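Local coordinates for uncharacterized protein (Bacteroides ovatus, PDB 4FXT), which is of unknown function but belongs to the DUF3823 family, pairing a transthyretin-like N-terminal domain with an E-set-like C-terminal one, at residues A[8-13]-A[51-56]; A[60-65]-A[82-87]. All coordinates share one frame; numbering follows the deposited sequence.

Contact 1. Residues A[8-13]-A[51-56]; sequences ATLTGK and GSYSVS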
ATOM      1  N   ALA A   8     -22.849  -6.630 -12.283  1.00 97.08           N
ATOM      2  CA  ALA A   8     -22.615  -5.619 -11.242  1.00 94.18           C
ATOM      3  C   ALA A   8     -21.117  -5.286 -11.027  1.00 92.62           C
ATOM      4  O   ALA A   8     -20.242  -5.984 -11.542  1.00 91.29           O
ATOM      5  CB  ALA A   8     -23.195  -6.131  -9.933  1.00 95.16           C
ATOM      6  N   THR A   9     -20.842  -4.221 -10.234  1.00 85.67           N
ATOM      7  CA  THR A   9     -19.485  -3.768  -9.904  1.00 80.61           C
ATOM      8  C   THR A   9     -19.277  -3.826  -8.392  1.00 80.72           C
ATOM      9  O   THR A   9     -20.009  -3.172  -7.652  1.00 81.32           O
ATOM     10  CB  THR A   9     -19.244  -2.324 -10.443  1.00 85.84           C
ATOM     11  OG1 THR A   9     -19.537  -2.254 -11.829  1.00 91.49           O
ATOM     12  CG2 THR A   9     -17.844  -1.858 -10.246  1.00 80.75           C
ATOM     13  N   LEU A  10     -18.263  -4.584  -7.931  1.00 74.23           N
ATOM     14  CA  LEU A  10     -17.860  -4.653  -6.517  1.00 70.83           C
ATOM     15  C   LEU A  10     -16.629  -3.817  -6.321  1.00 71.32           C
ATOM     16  O   LEU A  10     -15.592  -4.130  -6.899  1.00 70.03           O
ATOM     17  CB  LEU A  10     -17.619  -6.081  -6.000  1.00 70.20           C
ATOM     18  CG  LEU A  10     -17.099  -6.175  -4.540  1.00 73.32           C
ATOM     19  CD1 LEU A  10     -18.126  -5.640  -3.519  1.00 74.44           C
ATOM     20  CD2 LEU A  10     -16.710  -7.585  -4.185  1.00 77.92           C
ATOM     21  N   THR A  11     -16.733  -2.754  -5.526  1.00 67.77           N
ATOM     22  CA  THR A  11     -15.595  -1.858  -5.267  1.00 65.16           C
ATOM     23  C   THR A  11     -15.390  -1.753  -3.767  1.00 65.54           C
ATOM     24  O   THR A  11     -16.256  -2.130  -3.006  1.00 65.86           O
ATOM     25  CB  THR A  11     -15.781  -0.439  -5.926  1.00 71.17           C
ATOM     26  OG1 THR A  11     -16.968   0.162  -5.421  1.00 79.51           O
ATOM     27  CG2 THR A  11     -15.862  -0.479  -7.445  1.00 60.30           C
ATOM     28  N   GLY A  12     -14.233  -1.260  -3.369  1.00 60.69           N
ATOM     29  CA  GLY A  12     -13.870  -1.093  -1.971  1.00 59.33           C
ATOM     30  C   GLY A  12     -12.407  -0.746  -1.801  1.00 59.44           C
ATOM     31  O   GLY A  12     -11.750  -0.308  -2.746  1.00 57.87           O
ATOM     32  N   LYS A  13     -11.899  -0.934  -0.579  1.00 54.72           N
ATOM     33  CA  LYS A  13     -10.537  -0.623  -0.161  1.00 51.79           C
ATOM     34  C   LYS A  13     -10.012  -1.608   0.870  1.00 55.77           C
ATOM     35  O   LYS A  13     -10.788  -2.056   1.721  1.00 56.70           O
ATOM     36  CB  LYS A  13     -10.471   0.793   0.460  1.00 53.82           C
ATOM     37  CG  LYS A  13     -10.813   1.975  -0.425  1.00 84.37           C
ATOM     38  CD  LYS A  13     -10.988   3.286   0.388  1.00100.73           C
ATOM     39  CE  LYS A  13     -12.217   3.324   1.282  1.00114.75           C
ATOM     40  NZ  LYS A  13     -12.388   4.642   1.932  1.00128.27           N
ATOM     41  N   GLY A  51      -4.556   1.136  -2.424  1.00 43.43           N
ATOM     42  CA  GLY A  51      -5.308   0.161  -1.643  1.00 43.45           C
ATOM     43  C   GLY A  51      -6.722  -0.136  -2.120  1.00 49.25           C
ATOM     44  O   GLY A  51      -7.401  -1.014  -1.561  1.00 49.55           O
ATOM     45  N   SER A  52      -7.189   0.558  -3.159  1.00 46.92           N
ATOM     46  CA  SER A  52      -8.562   0.324  -3.624  1.00 48.62           C
ATOM     47  C   SER A  52      -8.620  -0.842  -4.649  1.00 54.28           C
ATOM     48  O   SER A  52      -7.595  -1.209  -5.224  1.00 53.61           O
ATOM     49  CB  SER A  52      -9.145   1.595  -4.236  1.00 47.17           C
ATOM     50  OG  SER A  52      -8.432   1.929  -5.410  1.00 49.90           O
ATOM     51  N   TYR A  53      -9.818  -1.411  -4.862  1.00 51.15           N
ATOM     52  CA  TYR A  53     -10.055  -2.446  -5.845  1.00 52.00           C
ATOM     53  C   TYR A  53     -11.445  -2.263  -6.496  1.00 59.25           C
ATOM     54  O   TYR A  53     -12.331  -1.607  -5.926  1.00 58.59           O
ATOM     55  CB  TYR A  53      -9.941  -3.820  -5.190  1.00 55.06           C
ATOM     56  CG  TYR A  53     -11.134  -4.155  -4.303  1.00 59.98           C
ATOM     57  CD1 TYR A  53     -12.276  -4.764  -4.833  1.00 63.93           C
ATOM     58  CD2 TYR A  53     -11.128  -3.848  -2.940  1.00 60.14           C
ATOM     59  CE1 TYR A  53     -13.379  -5.046  -4.036  1.00 66.37           C
ATOM     60  CE2 TYR A  53     -12.231  -4.128  -2.132  1.00 62.84           C
ATOM     61  CZ  TYR A  53     -13.358  -4.717  -2.690  1.00 73.33           C
ATOM     62  OH  TYR A  53     -14.450  -5.019  -1.917  1.00 79.96           O
ATOM     63  N   SER A  54     -11.632  -2.871  -7.681  1.00 59.10           N
ATOM     64  CA  SER A  54     -12.892  -2.929  -8.456  1.00 61.86           C
ATOM     65  C   SER A  54     -12.870  -4.179  -9.259  1.00 70.74           C
ATOM     66  O   SER A  54     -11.795  -4.536  -9.773  1.00 72.82           O
ATOM     67  CB  SER A  54     -13.105  -1.710  -9.344  1.00 64.00           C
ATOM     68  OG  SER A  54     -12.166  -1.683 -10.411  1.00 69.25           O
ATOM     69  N   VAL A  55     -14.012  -4.880  -9.332  1.00 68.46           N
ATOM     70  CA  VAL A  55     -14.130  -6.159 -10.036  1.00 69.30           C
ATOM     71  C   VAL A  55     -15.567  -6.280 -10.500  1.00 77.14           C
ATOM     72  O   VAL A  55     -16.472  -5.998  -9.714  1.00 77.73           O
ATOM     73  CB  VAL A  55     -13.658  -7.366  -9.144  1.00 72.10           C
ATOM     74  CG1 VAL A  55     -14.385  -7.434  -7.789  1.00 72.60           C
ATOM     75  CG2 VAL A  55     -13.719  -8.700  -9.890  1.00 73.63           C
ATOM     76  N   SER A  56     -15.788  -6.605 -11.793  1.00 76.58           N
ATOM     77  CA  SER A  56     -17.162  -6.790 -12.270  1.00 79.90           C
ATOM     78  C   SER A  56     -17.530  -8.256 -12.054  1.00 86.83           C
ATOM     79  O   SER A  56     -16.724  -9.168 -12.307  1.00 86.26           O
ATOM     80  CB  SER A  56     -17.367  -6.349 -13.717  1.00 84.89           C
ATOM     81  OG  SER A  56     -16.679  -7.188 -14.627  1.00 97.07           O
TER

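Contact 2. Residues A[60-65]-A[82-87]; sequences GDYKLV and ITVRGN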
ATOM      1  N   GLY A  60     -25.077 -12.308  -6.836  1.00 97.42           N
ATOM      2  CA  GLY A  60     -25.037 -13.525  -6.039  1.00 97.89           C
ATOM      3  C   GLY A  60     -24.131 -13.352  -4.844  1.00 99.39           C
ATOM      4  O   GLY A  60     -23.558 -12.278  -4.637  1.00 96.41           O
ATOM      5  N   ASP A  61     -23.992 -14.400  -4.046  1.00 97.23           N
ATOM      6  CA  ASP A  61     -23.174 -14.328  -2.842  1.00 94.31           C
ATOM      7  C   ASP A  61     -21.761 -14.874  -3.149  1.00 94.71           C
ATOM      8  O   ASP A  61     -21.581 -15.744  -4.005  1.00 94.65           O
ATOM      9  CB  ASP A  61     -23.865 -15.096  -1.698  1.00 98.56           C
ATOM     10  CG  ASP A  61     -25.314 -14.672  -1.418  1.00110.77           C
ATOM     11  OD1 ASP A  61     -25.897 -13.927  -2.252  1.00110.46           O
ATOM     12  OD2 ASP A  61     -25.896 -15.160  -0.418  1.00119.19           O
ATOM     13  N   TYR A  62     -20.761 -14.281  -2.501  1.00 88.78           N
ATOM     14  CA  TYR A  62     -19.340 -14.586  -2.653  1.00 86.68           C
ATOM     15  C   TYR A  62     -18.626 -14.663  -1.319  1.00 89.74           C
ATOM     16  O   TYR A  62     -19.065 -14.049  -0.340  1.00 90.50           O
ATOM     17  CB  TYR A  62     -18.652 -13.514  -3.509  1.00 86.12           C
ATOM     18  CG  TYR A  62     -19.114 -13.468  -4.946  1.00 90.92           C
ATOM     19  CD1 TYR A  62     -20.186 -12.668  -5.330  1.00 93.72           C
ATOM     20  CD2 TYR A  62     -18.465 -14.205  -5.929  1.00 92.95           C
ATOM     21  CE1 TYR A  62     -20.641 -12.652  -6.651  1.00 95.45           C
ATOM     22  CE2 TYR A  62     -18.883 -14.162  -7.261  1.00 95.83           C
ATOM     23  CZ  TYR A  62     -19.975 -13.387  -7.617  1.00101.50           C
ATOM     24  OH  TYR A  62     -20.397 -13.362  -8.925  1.00100.09           O
ATOM     25  N   LYS A  63     -17.506 -15.412  -1.290  1.00 83.75           N
ATOM     26  CA  LYS A  63     -16.615 -15.556  -0.142  1.00 80.97           C
ATOM     27  C   LYS A  63     -15.230 -15.025  -0.549  1.00 79.51           C
ATOM     28  O   LYS A  63     -14.672 -15.505  -1.543  1.00 79.48           O
ATOM     29  CB  LYS A  63     -16.573 -17.020   0.343  1.00 85.52           C
ATOM     30  N   LEU A  64     -14.718 -13.987   0.162  1.00 71.04           N
ATOM     31  CA  LEU A  64     -13.426 -13.355  -0.130  1.00 66.85           C
ATOM     32  C   LEU A  64     -12.388 -13.775   0.883  1.00 74.32           C
ATOM     33  O   LEU A  64     -12.662 -13.775   2.088  1.00 76.10           O
ATOM     34  CB  LEU A  64     -13.539 -11.805  -0.157  1.00 64.02           C
ATOM     35  CG  LEU A  64     -12.284 -10.985  -0.529  1.00 62.09           C
ATOM     36  CD1 LEU A  64     -12.633  -9.742  -1.164  1.00 58.32           C
ATOM     37  CD2 LEU A  64     -11.409 -10.724   0.675  1.00 66.19           C
ATOM     38  N   VAL A  65     -11.167 -14.078   0.394  1.00 70.94           N
ATOM     39  CA  VAL A  65     -10.041 -14.464   1.243  1.00 69.98           C
ATOM     40  C   VAL A  65      -8.823 -13.658   0.901  1.00 70.04           C
ATOM     41  O   VAL A  65      -8.616 -13.281  -0.255  1.00 69.28           O
ATOM     42  CB  VAL A  65      -9.689 -15.971   1.184  1.00 76.99           C
ATOM     43  CG1 VAL A  65     -10.719 -16.814   1.916  1.00 79.96           C
ATOM     44  CG2 VAL A  65      -9.467 -16.462  -0.252  1.00 77.61           C
ATOM     45  N   ILE A  82     -19.712 -11.649   1.112  1.00 82.57           N
ATOM     46  CA  ILE A  82     -20.155 -10.471   0.378  1.00 80.45           C
ATOM     47  C   ILE A  82     -21.344 -10.838  -0.466  1.00 85.37           C
ATOM     48  O   ILE A  82     -21.224 -11.700  -1.339  1.00 85.14           O
ATOM     49  CB  ILE A  82     -18.996  -9.892  -0.502  1.00 80.37           C
ATOM     50  CG1 ILE A  82     -17.677  -9.679   0.311  1.00 78.07           C
ATOM     51  CG2 ILE A  82     -19.432  -8.626  -1.263  1.00 79.57           C
ATOM     52  CD1 ILE A  82     -16.426  -9.331  -0.515  1.00 77.69           C
ATOM     53  N   THR A  83     -22.479 -10.172  -0.243  1.00 83.86           N
ATOM     54  CA  THR A  83     -23.657 -10.410  -1.064  1.00 87.21           C
ATOM     55  C   THR A  83     -23.735  -9.236  -2.060  1.00 92.52           C
ATOM     56  O   THR A  83     -23.852  -8.073  -1.658  1.00 92.02           O
ATOM     57  CB  THR A  83     -24.900 -10.606  -0.193  1.00 97.99           C
ATOM     58  OG1 THR A  83     -24.678 -11.761   0.621  1.00102.28           O
ATOM     59  CG2 THR A  83     -26.153 -10.845  -1.007  1.00 98.92           C
ATOM     60  N   VAL A  84     -23.613  -9.549  -3.358  1.00 89.48           N
ATOM     61  CA  VAL A  84     -23.680  -8.535  -4.387  1.00 88.99           C
ATOM     62  C   VAL A  84     -25.057  -8.654  -5.098  1.00 98.89           C
ATOM     63  O   VAL A  84     -25.411  -9.679  -5.686  1.00101.16           O
ATOM     64  CB  VAL A  84     -22.484  -8.582  -5.375  1.00 89.94           C
ATOM     65  CG1 VAL A  84     -22.283  -9.950  -5.981  1.00 90.60           C
ATOM     66  CG2 VAL A  84     -22.616  -7.540  -6.466  1.00 89.72           C
ATOM     67  N   ARG A  85     -25.839  -7.585  -4.951  1.00 97.45           N
ATOM     68  CA  ARG A  85     -27.144  -7.349  -5.557  1.00101.12           C
ATOM     69  C   ARG A  85     -27.090  -5.930  -6.083  1.00104.67           C
ATOM     70  O   ARG A  85     -27.252  -4.969  -5.318  1.00104.39           O
ATOM     71  CB  ARG A  85     -28.291  -7.615  -4.568  1.00105.18           C
ATOM     72  N   GLY A  86     -26.693  -5.813  -7.351  1.00 99.92           N
ATOM     73  CA  GLY A  86     -26.440  -4.544  -8.022  1.00 98.19           C
ATOM     74  C   GLY A  86     -25.060  -4.065  -7.627  1.00 97.30           C
ATOM     75  O   GLY A  86     -24.336  -4.790  -6.935  1.00 95.86           O
ATOM     76  N   ASN A  87     -24.671  -2.856  -8.051  1.00 90.42           N
ATOM     77  CA  ASN A  87     -23.367  -2.312  -7.680  1.00 84.71           C
ATOM     78  C   ASN A  87     -23.270  -2.271  -6.167  1.00 85.43           C
ATOM     79  O   ASN A  87     -24.169  -1.761  -5.495  1.00 85.52           O
ATOM     80  CB  ASN A  87     -23.130  -0.937  -8.304  1.00 84.75           C
ATOM     81  CG  ASN A  87     -22.963  -0.937  -9.809  1.00106.99           C
ATOM     82  OD1 ASN A  87     -23.135  -1.946 -10.511  1.00 88.84           O
ATOM     83  ND2 ASN A  87     -22.595   0.215 -10.335  1.00108.40           N
TER

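Contact 1. Residues A[8-13]-A[51-56]
Tyr53 reaches across from its own strand and lays its ring against the backbone of Gly12, its antiparallel partner. The ring does not rise straight from the sheet: CG stands between the backbone N and the carbonyl carbon (chi1 74°), which swings the ring over the neighbouring strand. Gly12 N lies over one ring face, displaced toward the rim, and Tyr53 CE2 comes within 3.4 Å of Gly12 C. Glycine has no side chain to stand in the way, so the ring can settle directly on the main chain. Leu10 meets the same ring differently: its CG approaches in the ring plane, at the edge, 3.9 Å from Tyr53 CE1. Leu10 CB also touches Val55 CG1 at 3.9 Å, so Leu10 bridges Tyr53 and Val55 on the inner face. That face turns toward strands 43-46 and 79-84, with Val45 against Tyr53 and Ile82 against Leu10.

The opposite face carries Thr9, Thr11, Lys13, Ser52, Ser54 and Ser56. There Thr11 CG2 packs on Ser54 CB at 3.6 Å, methyl against methylene, while Ser52 OG bonds to Asp50.

Between the two faces, the axes of the short strand segments run at 171°, nearly exactly antiparallel. Two reciprocal backbone pairs, Leu10 with Val55 and Gly12 with Tyr53, hold the register. The Leu10 N to Val55 O bond is nearly straight, at 2.9 Å and 168°, whereas Tyr53 N sits above the carbonyl plane of Gly12 O. Tyr53 OH passes beyond Gly12 to bond Gln90 O on strand 88-93, the parallel neighbour of strand 7-16. The tyrosine thus spans the glycine strand, its ring packed on backbone and its buried hydroxyl satisfied by a third strand, which ties three strands of the sheet together.

Contact 2. Residues A[60-65]-A[82-87]
Gly60 pairs with Val84 at the open end, away from the turn, of the antiparallel beta hairpin made by strands 60-68 and 79-84, the latter an outermost strand of a four-stranded antiparallel sheet. The domain is related by sequence to the transthyretin clan, consistent with a small beta-sandwich.

Backbone hydrogen bonds set the register through two reciprocal pairs. Gly60 N donates to Val84 O at 2.9 Å, in the carbonyl plane, and Val84 N returns a bond to Gly60 O. Tyr62 and Ile82 exchange the second pair, of which Ile82 N to Tyr62 O is almost linear at 176°. Asp61 and Thr83 form the non-hydrogen-bonded pair between them. The axes of the short segments come within 4.7 Å at 150°, antiparallel with a clear twist, and beyond Val84 the chain leaves the pairing.

Apolar contacts gather on the face of Tyr62, Ile82 and Val84. Ile82 CD1 lies 3.8 Å from Leu64 CB and touches Leu64 CD1 as well, the two side chains passing at a slant. Ile82 also packs on Gln90 and Ile92 of strand 88-93, so this face looks into the interior between the sheets. Val84 CG1 stands at the edge of the Tyr62 ring, near its plane, beside CE1. Tyr62 OH is hydrogen-bonded to Phe58 O, which helps fix where the ring lies.

Polar groups occupy the other face, which is exposed. Asp61 and Thr83 lie side by side and point the same way, but their nearest approach is not between polar atoms: carboxylate oxygen Asp61 OD1 faces the methyl carbon Thr83 CG2 at 3.3 Å, while Thr83 OG1 remains 3.8 Å from Asp61 OD2.

How the contacts relate
Contacts 1 and 2 lie on two different sheets of the N-terminal domain, their centres about 11 Å apart and on the same side of the chain's centre. Contact 1 belongs to the mixed sheet containing strands 7-16, 52-58 and 88-93; contact 2 forms one margin of the antiparallel sheet 43-46, 28-33, 60-68, 79-84. They come in series, contact 1 closing before contact 2 opens, and strand 52-58 leads directly into strand 60-68. The contacts themselves touch at Ala8 and Val84, and Thr9 N probably hydrogen-bonds Asn87 OD1 (3.2 Å) in the loop beyond strand 79-84. This is consistent with two sheets packed as a sandwich, as in transthyretin-like domains.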